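Long-range contacts in acinetobacter secreted protease CpaA (Acinetobacter nosocomialis M2, PDB 6O38), which probably cleaves proteins as a zinc metalloprotease exported through type II secretion, and forms a complex with its chaperone CpaB: residues A394-M398 with V458-G462; S412-F416 with V558-N562; G469-A473 with A485-C491; A494-H498 with A526-I532; F518-G523 with Y545-G550. All coordinates share one frame; numbering follows the deposited sequence.

The five contacts illustrate how the frame round a metzincin-type zinc site draws on distant parts of one chain; contact 4 alone holds a zinc ligand. Contacts 1 and 3, with centres 11 Å apart, meet through neighbouring strands 457-462 and 483-487, and contact 1 adds helix 391-411. Contact 4 follows both in sequence and touches both; it joins residues 494-498, which lead into the zinc-binding helix, to the loop carrying Met527. Contact 2 ties the loop after helix 391-411 to helix 557-569, so its chain loop encloses contacts 3, 4 and 5. Contact 5, about 30 Å from contact 1 between centres, touches contact 4 and reaches toward the beta-sandwich region. CpaB touches contacts 1, 3 and 4.

Contact 1. Residues A394-M398 with V458-G462; sequences AKLRM and VYYQG
Helix-on-sheet packing in the reprolysin-like part of the protease brings Gln461 of strand 457-462 against Ala394, Arg397 and Met398 of helix 391-411. The axes of the two short segments pass 10.3 Å apart, with 129° between their N-to-C directions, and long side chains span the gap. Gln461 crosses it as a straight arm, its CG turned opposite the backbone N (chi1 170°) and its chain extended beyond. Its two amide branches then differ. Gln461 NE2 donates to Ala394 O at 3.3 Å, tilted from the carbonyl plane, and also bonds Ser381 OG, giving this buried nitrogen two acceptors. Gln461 OE1 lies against aliphatic carbon, 3.3 Å from Arg397 CD and 3.6 Å from Met398 CG, and at the guanidinium edge, 3.7 Å from Arg397 NH1 and too far to bond. The guanidinium and amide planes stand 62° apart; the charged end of Arg397 is engaged by Cys491 O and by Glu153 of the chaperone CpaB. Met398, a selenomethionine, runs its SE past Gln461 CB at 3.8 Å and then bends at its last torsion. That bend delivers Met398 CE to the edge of the Tyr459 ring, near its plane, 3.6 Å from Tyr459 CD1.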
# COMPACT_ATOMS: atom_id res chain seq x y z
N ALA A 394 -12.31 -15.30 15.83
CA ALA A 394 -11.72 -14.36 16.78
C ALA A 394 -10.20 -14.49 16.81
O ALA A 394 -9.49 -13.48 16.90
CB ALA A 394 -12.30 -14.59 18.18
N LYS A 395 -9.69 -15.72 16.74
CA LYS A 395 -8.24 -15.90 16.64
C LYS A 395 -7.71 -15.34 15.34
O LYS A 395 -6.62 -14.75 15.30
CB LYS A 395 -7.90 -17.39 16.77
CG LYS A 395 -6.42 -17.66 17.02
CD LYS A 395 -6.18 -19.13 17.35
CE LYS A 395 -4.69 -19.45 17.40
NZ LYS A 395 -3.97 -18.97 16.19
N LEU A 396 -8.47 -15.50 14.25
CA LEU A 396 -8.04 -14.98 12.95
C LEU A 396 -7.92 -13.46 12.97
O LEU A 396 -7.02 -12.90 12.34
CB LEU A 396 -9.03 -15.43 11.87
CG LEU A 396 -8.60 -15.18 10.42
CD1 LEU A 396 -7.13 -15.51 10.23
CD2 LEU A 396 -9.47 -15.99 9.46
N ARG A 397 -8.84 -12.78 13.67
CA ARG A 397 -8.84 -11.33 13.67
C ARG A 397 -7.57 -10.77 14.31
O ARG A 397 -6.99 -9.80 13.81
CB ARG A 397 -10.07 -10.81 14.40
CG ARG A 397 -10.45 -9.37 14.07
CD ARG A 397 -11.67 -8.95 14.86
NE ARG A 397 -12.28 -7.73 14.34
CZ ARG A 397 -12.02 -6.51 14.81
NH1 ARG A 397 -11.17 -6.35 15.81
NH2 ARG A 397 -12.62 -5.46 14.28
N MSE A 398 -7.12 -11.38 15.40
CA MSE A 398 -5.95 -10.89 16.12
C MSE A 398 -4.66 -11.21 15.37
O MSE A 398 -3.71 -10.43 15.40
CB MSE A 398 -5.90 -11.49 17.53
CG MSE A 398 -7.19 -11.31 18.31
SE MSE A 398 -6.99 -11.63 20.22
CE MSE A 398 -5.81 -10.13 20.64
N VAL A 458 0.78 -8.27 26.68
CA VAL A 458 -0.55 -8.84 26.60
C VAL A 458 -1.43 -7.90 25.78
O VAL A 458 -1.31 -6.68 25.89
CB VAL A 458 -1.15 -9.10 28.00
CG1 VAL A 458 -0.95 -7.89 28.89
CG2 VAL A 458 -2.63 -9.47 27.91
N TYR A 459 -2.29 -8.47 24.95
CA TYR A 459 -3.24 -7.71 24.16
C TYR A 459 -4.62 -8.34 24.27
O TYR A 459 -4.75 -9.57 24.24
CB TYR A 459 -2.81 -7.63 22.69
CG TYR A 459 -3.49 -6.53 21.92
CD1 TYR A 459 -4.71 -6.74 21.29
CD2 TYR A 459 -2.92 -5.26 21.83
CE1 TYR A 459 -5.33 -5.73 20.59
CE2 TYR A 459 -3.54 -4.25 21.13
CZ TYR A 459 -4.74 -4.49 20.51
OH TYR A 459 -5.36 -3.48 19.81
N TYR A 460 -5.64 -7.50 24.41
CA TYR A 460 -6.99 -7.94 24.74
C TYR A 460 -7.96 -7.51 23.66
O TYR A 460 -7.96 -6.34 23.24
CB TYR A 460 -7.42 -7.38 26.10
CG TYR A 460 -8.84 -7.73 26.49
CD1 TYR A 460 -9.20 -9.04 26.78
CD2 TYR A 460 -9.82 -6.74 26.59
CE1 TYR A 460 -10.49 -9.36 27.15
CE2 TYR A 460 -11.11 -7.06 26.95
CZ TYR A 460 -11.45 -8.37 27.23
OH TYR A 460 -12.74 -8.68 27.59
N GLN A 461 -8.79 -8.45 23.20
CA GLN A 461 -9.84 -8.19 22.22
C GLN A 461 -11.18 -8.45 22.89
O GLN A 461 -11.53 -9.60 23.16
CB GLN A 461 -9.66 -9.07 20.99
CG GLN A 461 -10.82 -9.05 20.01
CD GLN A 461 -10.52 -9.82 18.74
OE1 GLN A 461 -10.06 -9.26 17.75
NE2 GLN A 461 -10.78 -11.13 18.77
N GLY A 462 -11.93 -7.37 23.17
CA GLY A 462 -13.16 -7.47 23.93
C GLY A 462 -14.33 -6.84 23.20
O GLY A 462 -14.19 -6.31 22.09

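Contact 2. Residues S412-F416 with V558-N562; sequences SNARF and VSVIN
Arg415 and Asn562 cross at about a right angle, their guanidinium and amide planes 45° apart, yet the bond that joins them uses the backbone of the arginine. Arg415 N donates to Asn562 OD1 at 2.9 Å with an N-H...O angle of 166°, a nearly straight bond whose donor is moderately tilted from the carbonyl plane. The side chain of Arg415 then passes across the amide: Arg415 CG is 3.6 Å from Asn562 OD1, while Arg415 NH1 and Asn562 ND2, both donors, merely lie near each other. One turn back along the helix, Val558 straddles the carbonyl of Ser412 with its two methyls, CG2 at 3.4 Å and CG1 at 3.5 Å from Ser412 O. Ser412 OG turns to Tyr535 N and Thr408 O. An apolar patch lies to the side facing helix 496-504. Phe416 holds its ring in the crowded position between backbone N and carbonyl carbon (chi1 84°), which swings it toward Ile561, and Ile561 CG2 meets Phe416 CD1 obliquely at 3.6 Å; Leu504 touches both side chains. The arrangement is that of a helix C-terminus, a Schellman motif with Asn413 at positive phi followed by an inverse gamma turn at Arg415, docked on the flank of helix 557-569.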
# COMPACT_ATOMS: atom_id res chain seq x y z
N SER A 412 9.22 0.17 8.04
CA SER A 412 9.71 1.38 8.67
C SER A 412 11.12 1.23 9.23
O SER A 412 11.61 2.15 9.88
CB SER A 412 8.77 1.81 9.80
OG SER A 412 7.47 2.09 9.29
N ASN A 413 11.77 0.08 9.00
CA ASN A 413 13.06 -0.24 9.63
C ASN A 413 12.96 -0.19 11.15
O ASN A 413 13.94 0.13 11.83
CB ASN A 413 14.18 0.68 9.13
CG ASN A 413 14.34 0.64 7.62
OD1 ASN A 413 14.37 -0.43 7.01
ND2 ASN A 413 14.44 1.81 7.00
N ALA A 414 11.79 -0.51 11.68
CA ALA A 414 11.61 -0.62 13.12
C ALA A 414 12.16 -1.96 13.59
O ALA A 414 11.81 -3.01 13.05
CB ALA A 414 10.13 -0.49 13.50
N ARG A 415 13.02 -1.92 14.61
CA ARG A 415 13.76 -3.11 15.04
C ARG A 415 12.94 -3.93 16.04
O ARG A 415 13.36 -4.20 17.17
CB ARG A 415 15.10 -2.71 15.62
CG ARG A 415 16.01 -1.98 14.65
CD ARG A 415 17.45 -2.00 15.12
NE ARG A 415 18.31 -1.12 14.33
CZ ARG A 415 18.54 0.16 14.61
NH1 ARG A 415 17.99 0.71 15.68
NH2 ARG A 415 19.33 0.88 13.83
N PHE A 416 11.75 -4.33 15.61
CA PHE A 416 10.94 -5.23 16.43
C PHE A 416 9.97 -6.01 15.55
O PHE A 416 9.58 -5.55 14.47
CB PHE A 416 10.17 -4.46 17.52
CG PHE A 416 8.86 -3.88 17.05
CD1 PHE A 416 8.83 -2.67 16.38
CD2 PHE A 416 7.67 -4.53 17.31
CE1 PHE A 416 7.63 -2.13 15.96
CE2 PHE A 416 6.46 -4.00 16.89
CZ PHE A 416 6.44 -2.79 16.21
N VAL A 558 10.20 5.98 14.62
CA VAL A 558 11.09 4.82 14.53
C VAL A 558 12.26 4.96 15.50
O VAL A 558 12.72 3.97 16.08
CB VAL A 558 11.56 4.63 13.08
CG1 VAL A 558 12.56 3.49 12.98
CG2 VAL A 558 10.37 4.38 12.16
N SER A 559 12.75 6.19 15.69
CA SER A 559 13.87 6.39 16.61
C SER A 559 13.49 6.08 18.05
O SER A 559 14.33 5.60 18.82
CB SER A 559 14.39 7.83 16.49
OG SER A 559 13.46 8.75 17.03
N VAL A 560 12.24 6.35 18.43
CA VAL A 560 11.80 6.03 19.78
C VAL A 560 11.52 4.53 19.92
O VAL A 560 11.83 3.93 20.95
CB VAL A 560 10.57 6.88 20.15
CG1 VAL A 560 9.97 6.41 21.47
CG2 VAL A 560 10.95 8.35 20.23
N ILE A 561 10.94 3.92 18.89
CA ILE A 561 10.69 2.48 18.91
C ILE A 561 12.00 1.72 19.07
O ILE A 561 12.11 0.79 19.87
CB ILE A 561 9.94 2.04 17.64
CG1 ILE A 561 8.54 2.65 17.61
CG2 ILE A 561 9.87 0.53 17.56
CD1 ILE A 561 7.75 2.30 16.36
N ASN A 562 13.03 2.11 18.30
CA ASN A 562 14.31 1.41 18.34
C ASN A 562 15.03 1.58 19.68
O ASN A 562 15.93 0.80 19.98
CB ASN A 562 15.20 1.89 17.20
CG ASN A 562 14.67 1.48 15.84
OD1 ASN A 562 13.80 0.62 15.73
ND2 ASN A 562 15.19 2.10 14.79

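Contact 3. Residues G469-A473 with A485-C491; sequences GCGWA and ANDIAGC
Cys470 and Cys491 are joined by a disulfide beside a short antiparallel hairpin, and the contact is densest around these two features. Trp472 and Ala485 form a hydrogen-bonded pair, with Trp472 N to Ala485 O at 2.9 Å and Ala485 N to Trp472 O at 2.8 Å. Next to it Gly471 and Asn486 make a non-hydrogen-bonded pair with CA atoms 4.2 Å apart, and Asp487 N reaches Cys470 O at 3.1 Å. Beyond the strands, Cys470 SG and Cys491 SG are bonded at 2.0 Å with a right-handed chi3 of 79°. The indole of Trp472 leads away from this centre to helix 433-439. The turn that returns the chain to Cys491 is looser: Ala489 and Gly490 are exposed, and Gly490 C brushes Cys470 SG at 3.6 Å. Even here the carboxylate of Asp487 gathers the turn, Asp487 OD1 taking Cys491 N at 3.2 Å and, weakly, Gly490 N. CpaB covers part of the region, bonding the backbone of Cys470 and packing Val168 on Cys491. A disulfide just beyond the hairpin's open end is consistent with folding in an oxidising compartment before secretion; it ties the 487-491 turn to Cys470, next to Gly471, whose CA is about 7 Å from the zinc.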
# COMPACT_ATOMS: atom_id res chain seq x y z
N GLY A 469 -13.81 5.96 22.81
CA GLY A 469 -12.95 5.41 21.78
C GLY A 469 -12.88 3.90 21.88
O GLY A 469 -13.17 3.32 22.93
N CYS A 470 -12.49 3.24 20.79
CA CYS A 470 -12.47 1.79 20.72
C CYS A 470 -11.11 1.16 20.97
O CYS A 470 -10.98 -0.06 20.86
CB CYS A 470 -13.03 1.33 19.37
SG CYS A 470 -12.16 1.84 17.87
N GLY A 471 -10.09 1.95 21.31
CA GLY A 471 -8.78 1.39 21.61
C GLY A 471 -8.18 2.04 22.84
O GLY A 471 -8.42 3.22 23.13
N TRP A 472 -7.38 1.26 23.56
CA TRP A 472 -6.70 1.76 24.75
C TRP A 472 -5.35 1.07 24.90
O TRP A 472 -5.23 -0.13 24.64
CB TRP A 472 -7.54 1.54 26.01
CG TRP A 472 -8.82 2.33 26.03
CD1 TRP A 472 -10.07 1.87 25.72
CD2 TRP A 472 -8.96 3.72 26.35
NE1 TRP A 472 -10.98 2.89 25.84
CE2 TRP A 472 -10.33 4.03 26.22
CE3 TRP A 472 -8.07 4.72 26.73
CZ2 TRP A 472 -10.82 5.31 26.47
CZ3 TRP A 472 -8.56 5.99 26.97
CH2 TRP A 472 -9.93 6.27 26.84
N ALA A 473 -4.35 1.84 25.33
CA ALA A 473 -3.01 1.32 25.57
C ALA A 473 -2.17 2.32 26.35
O ALA A 473 -2.16 3.51 26.02
CB ALA A 473 -2.31 0.96 24.26
N ALA A 485 -5.52 -2.91 24.13
CA ALA A 485 -6.85 -3.46 23.89
C ALA A 485 -7.57 -2.67 22.81
O ALA A 485 -7.36 -1.46 22.65
CB ALA A 485 -7.68 -3.47 25.18
N ASN A 486 -8.42 -3.37 22.07
CA ASN A 486 -9.40 -2.76 21.18
C ASN A 486 -10.66 -3.62 21.19
O ASN A 486 -10.64 -4.77 21.61
CB ASN A 486 -8.87 -2.59 19.75
CG ASN A 486 -8.61 -3.91 19.05
OD1 ASN A 486 -7.48 -4.38 18.99
ND2 ASN A 486 -9.66 -4.51 18.50
N ASP A 487 -11.75 -3.04 20.71
CA ASP A 487 -13.02 -3.75 20.64
C ASP A 487 -13.27 -4.22 19.20
O ASP A 487 -12.40 -4.11 18.33
CB ASP A 487 -14.16 -2.88 21.18
CG ASP A 487 -14.57 -1.77 20.22
OD1 ASP A 487 -13.87 -1.53 19.21
OD2 ASP A 487 -15.60 -1.12 20.48
N ILE A 488 -14.46 -4.74 18.96
CA ILE A 488 -14.88 -5.11 17.61
C ILE A 488 -16.00 -4.22 17.08
O ILE A 488 -16.22 -4.19 15.86
CB ILE A 488 -15.30 -6.59 17.54
CG1 ILE A 488 -16.53 -6.85 18.42
CG2 ILE A 488 -14.15 -7.49 17.95
CD1 ILE A 488 -17.08 -8.25 18.29
N ALA A 489 -16.72 -3.51 17.96
CA ALA A 489 -17.80 -2.63 17.51
C ALA A 489 -17.30 -1.58 16.52
O ALA A 489 -17.86 -1.43 15.43
CB ALA A 489 -18.45 -1.96 18.72
N GLY A 490 -16.24 -0.86 16.88
CA GLY A 490 -15.79 0.25 16.06
C GLY A 490 -14.37 0.13 15.54
O GLY A 490 -14.01 0.79 14.55
N CYS A 491 -13.55 -0.69 16.18
CA CYS A 491 -12.15 -0.85 15.82
C CYS A 491 -11.97 -2.07 14.93
O CYS A 491 -12.57 -3.12 15.17
CB CYS A 491 -11.27 -0.98 17.06
SG CYS A 491 -10.58 0.57 17.73

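Contact 4. Residues A494-H498 with A526-I532; sequences AAMRH and AMGGNNI. With ZN (zinc ion), chain M.
His498 carries its CG opposite the backbone N (chi1 179°), and Asn530 does the same (chi1 -163°); these torsions turn the imidazole and the amide into the space between residues 494-498 and the loop. The sequence around His498 is the zinc-binding HExxH helix of the metzincins, and the loop 526-532, with Met527 beneath the site, fits the Met-turn of that clan. His498 NE2 binds the zinc ion at 2.2 Å, with His502, His508 and Asp170 of the chaperone CpaB as further ligands. The opposite nitrogen is held from the second shell: His498 ND1 donates to Ala526 O at 3.0 Å, an acceptor lying in the plane of the ring, so the rotation of the imidazole is fixed from both ends. In Met527, a selenomethionine, the bend at chi2 brings Met527 SE obliquely to the His498 ring, 4.4 Å from its centroid, and a further bend at chi3 carries Met527 CE to Arg497 O and His498 O. Asn530 works at the other end of the interface with both branches of its amide. Asn530 OD1 takes two weak bonds from one guanidinium, at 2.6 Å from Arg497 NE and 2.9 Å from Arg497 NH2, the side chains arriving from opposite directions. Arg497 NH1 turns instead to Thr408 and Asn533, which position the arginine between helix 391-411 and the loop. Asn530 ND2 completes the join, donating to Ala494 O at 3.1 Å from 52° above the carbonyl plane.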
# COMPACT_ATOMS: atom_id res chain seq x y z
N ALA A 494 -6.64 -3.21 12.23
CA ALA A 494 -5.56 -2.24 12.07
C ALA A 494 -5.29 -1.43 13.33
O ALA A 494 -4.34 -0.65 13.35
CB ALA A 494 -5.88 -1.29 10.91
N ALA A 495 -6.11 -1.61 14.37
CA ALA A 495 -5.93 -0.87 15.62
C ALA A 495 -4.77 -1.40 16.45
O ALA A 495 -4.25 -0.66 17.29
CB ALA A 495 -7.21 -0.92 16.44
N MSE A 496 -4.36 -2.65 16.25
CA MSE A 496 -3.31 -3.24 17.07
C MSE A 496 -1.97 -2.53 16.90
O MSE A 496 -1.32 -2.19 17.88
CB MSE A 496 -3.15 -4.73 16.75
CG MSE A 496 -2.21 -5.43 17.72
SE MSE A 496 -1.80 -7.27 17.24
CE MSE A 496 -0.84 -7.79 18.85
N ARG A 497 -1.57 -2.32 15.64
CA ARG A 497 -0.33 -1.60 15.38
C ARG A 497 -0.38 -0.18 15.93
O ARG A 497 0.67 0.43 16.16
CB ARG A 497 -0.03 -1.57 13.88
CG ARG A 497 -0.97 -0.71 13.06
CD ARG A 497 -0.48 -0.59 11.63
NE ARG A 497 -1.38 0.20 10.79
CZ ARG A 497 -1.25 0.34 9.48
NH1 ARG A 497 -0.26 -0.27 8.84
NH2 ARG A 497 -2.11 1.08 8.79
N HIS A 498 -1.58 0.37 16.14
CA HIS A 498 -1.72 1.68 16.75
C HIS A 498 -1.55 1.61 18.26
O HIS A 498 -0.83 2.42 18.85
CB HIS A 498 -3.08 2.29 16.38
CG HIS A 498 -3.32 3.64 16.97
ND1 HIS A 498 -2.93 4.81 16.34
CD2 HIS A 498 -3.91 4.02 18.13
CE1 HIS A 498 -3.27 5.84 17.09
NE2 HIS A 498 -3.87 5.39 18.18
N ALA A 526 1.08 5.46 11.29
CA ALA A 526 0.20 4.72 12.20
C ALA A 526 -0.27 5.58 13.37
O ALA A 526 -1.44 5.50 13.77
CB ALA A 526 0.92 3.47 12.71
N MSE A 527 0.61 6.42 13.91
CA MSE A 527 0.24 7.25 15.05
C MSE A 527 -0.42 8.56 14.63
O MSE A 527 -0.98 9.27 15.46
CB MSE A 527 1.46 7.56 15.92
CG MSE A 527 2.16 6.33 16.47
SE MSE A 527 0.95 5.14 17.40
CE MSE A 527 1.19 3.59 16.27
N GLY A 528 -0.35 8.88 13.34
CA GLY A 528 -0.85 10.15 12.87
C GLY A 528 -2.01 10.07 11.91
O GLY A 528 -2.23 11.00 11.12
N GLY A 529 -2.79 8.99 11.98
CA GLY A 529 -3.91 8.80 11.08
C GLY A 529 -4.07 7.37 10.62
O GLY A 529 -5.20 6.92 10.38
N ASN A 530 -2.96 6.64 10.50
CA ASN A 530 -2.98 5.18 10.37
C ASN A 530 -3.62 4.72 9.06
O ASN A 530 -4.43 3.79 9.04
CB ASN A 530 -3.68 4.53 11.57
CG ASN A 530 -3.37 3.06 11.70
OD1 ASN A 530 -2.34 2.58 11.24
ND2 ASN A 530 -4.28 2.32 12.33
N ASN A 531 -3.27 5.36 7.94
CA ASN A 531 -3.77 4.94 6.64
C ASN A 531 -2.67 4.50 5.67
O ASN A 531 -2.97 4.18 4.52
CB ASN A 531 -4.62 6.04 6.00
CG ASN A 531 -3.88 7.36 5.86
OD1 ASN A 531 -2.66 7.41 5.86
ND2 ASN A 531 -4.64 8.45 5.74
N ILE A 532 -1.41 4.48 6.10
CA ILE A 532 -0.32 3.90 5.33
C ILE A 532 0.50 3.01 6.26
O ILE A 532 0.52 3.21 7.48
CB ILE A 532 0.58 4.96 4.66
CG1 ILE A 532 1.26 5.84 5.70
CG2 ILE A 532 -0.22 5.80 3.67
CD1 ILE A 532 2.25 6.82 5.11
ZN ZN M . -4.09 6.42 20.14

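Contact 5. Residues F518-G523 with Y545-G550; sequences FAHPLG and YGVRLG
Two irregular segments of the long connection between the zinc-binding helix 496-504 and the last helix, 557-569, pack Phe518, His520 and Leu522 against Tyr545, Val547 and Leu549. No hydrogen bond crosses the contact; rings and aliphatic groups do the work. Phe518 lays one face of its ring over the bend at Leu549, an inverse gamma turn, with Leu549 CA 4.1 Å from the ring centroid and Gly550 N over the same face. At the ring edge, Phe518 CZ meets Val547 CG1 at 4.0 Å. His520 begins a type I beta turn that ends at Gly523, closed by Gly523 N to His520 O at 3.1 Å. Its ring is locked within that turn, since Leu522 N donates to His520 ND1 at 3.0 Å. Pro521 CD covers one face of the imidazole and Val547 CG1 the opposite one, a CH-pi contact 4.0 Å from the His520 centroid. The turn also points Leu522 at Tyr545. Leu522 CD2 stands over the middle of the phenol ring, 4.1 Å from the Tyr545 centroid and 8° off the normal, while Leu522 CB lies 3.8 Å from Tyr545 CD2. Tyr178 and Val185, in a beta-sandwich region, touch both of these side chains.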
# COMPACT_ATOMS: atom_id res chain seq x y z
N PHE A 518 2.86 11.17 11.95
CA PHE A 518 2.95 12.12 10.85
C PHE A 518 1.61 12.15 10.13
O PHE A 518 1.24 11.18 9.47
CB PHE A 518 4.08 11.74 9.90
CG PHE A 518 4.24 12.68 8.74
CD1 PHE A 518 4.87 13.90 8.89
CD2 PHE A 518 3.76 12.33 7.49
CE1 PHE A 518 5.02 14.76 7.82
CE2 PHE A 518 3.90 13.19 6.41
CZ PHE A 518 4.53 14.40 6.58
N ALA A 519 0.89 13.25 10.27
CA ALA A 519 -0.40 13.44 9.61
C ALA A 519 -0.21 14.23 8.33
O ALA A 519 0.48 15.25 8.33
CB ALA A 519 -1.39 14.15 10.54
N HIS A 520 -0.83 13.76 7.24
CA HIS A 520 -0.67 14.40 5.95
C HIS A 520 -1.83 14.00 5.05
O HIS A 520 -2.25 12.83 5.11
CB HIS A 520 0.66 14.01 5.30
CG HIS A 520 1.05 14.87 4.13
ND1 HIS A 520 0.60 14.64 2.85
CD2 HIS A 520 1.84 15.97 4.06
CE1 HIS A 520 1.09 15.56 2.04
NE2 HIS A 520 1.85 16.38 2.75
N PRO A 521 -2.36 14.91 4.23
CA PRO A 521 -3.50 14.54 3.37
C PRO A 521 -3.19 13.45 2.36
O PRO A 521 -4.12 12.79 1.89
CB PRO A 521 -3.85 15.87 2.68
CG PRO A 521 -3.31 16.93 3.58
CD PRO A 521 -2.05 16.35 4.17
N LEU A 522 -1.92 13.25 2.01
CA LEU A 522 -1.53 12.24 1.03
C LEU A 522 -1.11 10.93 1.68
O LEU A 522 -0.59 10.05 0.99
CB LEU A 522 -0.39 12.77 0.15
CG LEU A 522 -0.70 14.00 -0.71
CD1 LEU A 522 0.53 14.44 -1.47
CD2 LEU A 522 -1.86 13.71 -1.66
N GLY A 523 -1.32 10.78 2.99
CA GLY A 523 -0.94 9.57 3.69
C GLY A 523 -0.37 9.85 5.06
O GLY A 523 0.54 10.67 5.21
N TYR A 545 3.77 9.51 -3.60
CA TYR A 545 3.91 10.95 -3.76
C TYR A 545 5.27 11.48 -3.34
O TYR A 545 5.61 12.61 -3.71
CB TYR A 545 2.81 11.66 -2.97
CG TYR A 545 1.43 11.23 -3.40
CD1 TYR A 545 0.88 11.66 -4.60
CD2 TYR A 545 0.67 10.37 -2.61
CE1 TYR A 545 -0.38 11.27 -5.00
CE2 TYR A 545 -0.59 9.97 -3.00
CZ TYR A 545 -1.11 10.42 -4.20
OH TYR A 545 -2.37 10.02 -4.59
N GLY A 546 6.05 10.71 -2.58
CA GLY A 546 7.39 11.12 -2.21
C GLY A 546 7.48 12.02 -0.99
O GLY A 546 8.58 12.50 -0.68
N VAL A 547 6.37 12.27 -0.30
CA VAL A 547 6.40 13.10 0.89
C VAL A 547 7.20 12.40 1.98
O VAL A 547 6.98 11.22 2.28
CB VAL A 547 4.97 13.42 1.37
CG1 VAL A 547 5.00 14.21 2.66
CG2 VAL A 547 4.21 14.17 0.29
N ARG A 548 8.15 13.13 2.57
CA ARG A 548 8.93 12.59 3.68
C ARG A 548 8.03 12.39 4.90
O ARG A 548 7.32 13.31 5.32
CB ARG A 548 10.10 13.51 4.00
CG ARG A 548 10.80 13.19 5.30
CD ARG A 548 12.26 13.59 5.25
NE ARG A 548 12.46 14.94 4.73
CZ ARG A 548 13.52 15.32 4.03
NH1 ARG A 548 14.49 14.45 3.77
NH2 ARG A 548 13.63 16.57 3.60
N LEU A 549 8.08 11.19 5.47
CA LEU A 549 7.17 10.80 6.55
C LEU A 549 7.75 11.12 7.92
O LEU A 549 7.83 10.26 8.80
CB LEU A 549 6.85 9.31 6.43
CG LEU A 549 6.16 8.87 5.13
CD1 LEU A 549 5.90 7.38 5.15
CD2 LEU A 549 4.87 9.65 4.92
N GLY A 550 8.15 12.37 8.13
CA GLY A 550 8.73 12.76 9.39
C GLY A 550 9.61 13.99 9.23
O GLY A 550 9.62 14.63 8.18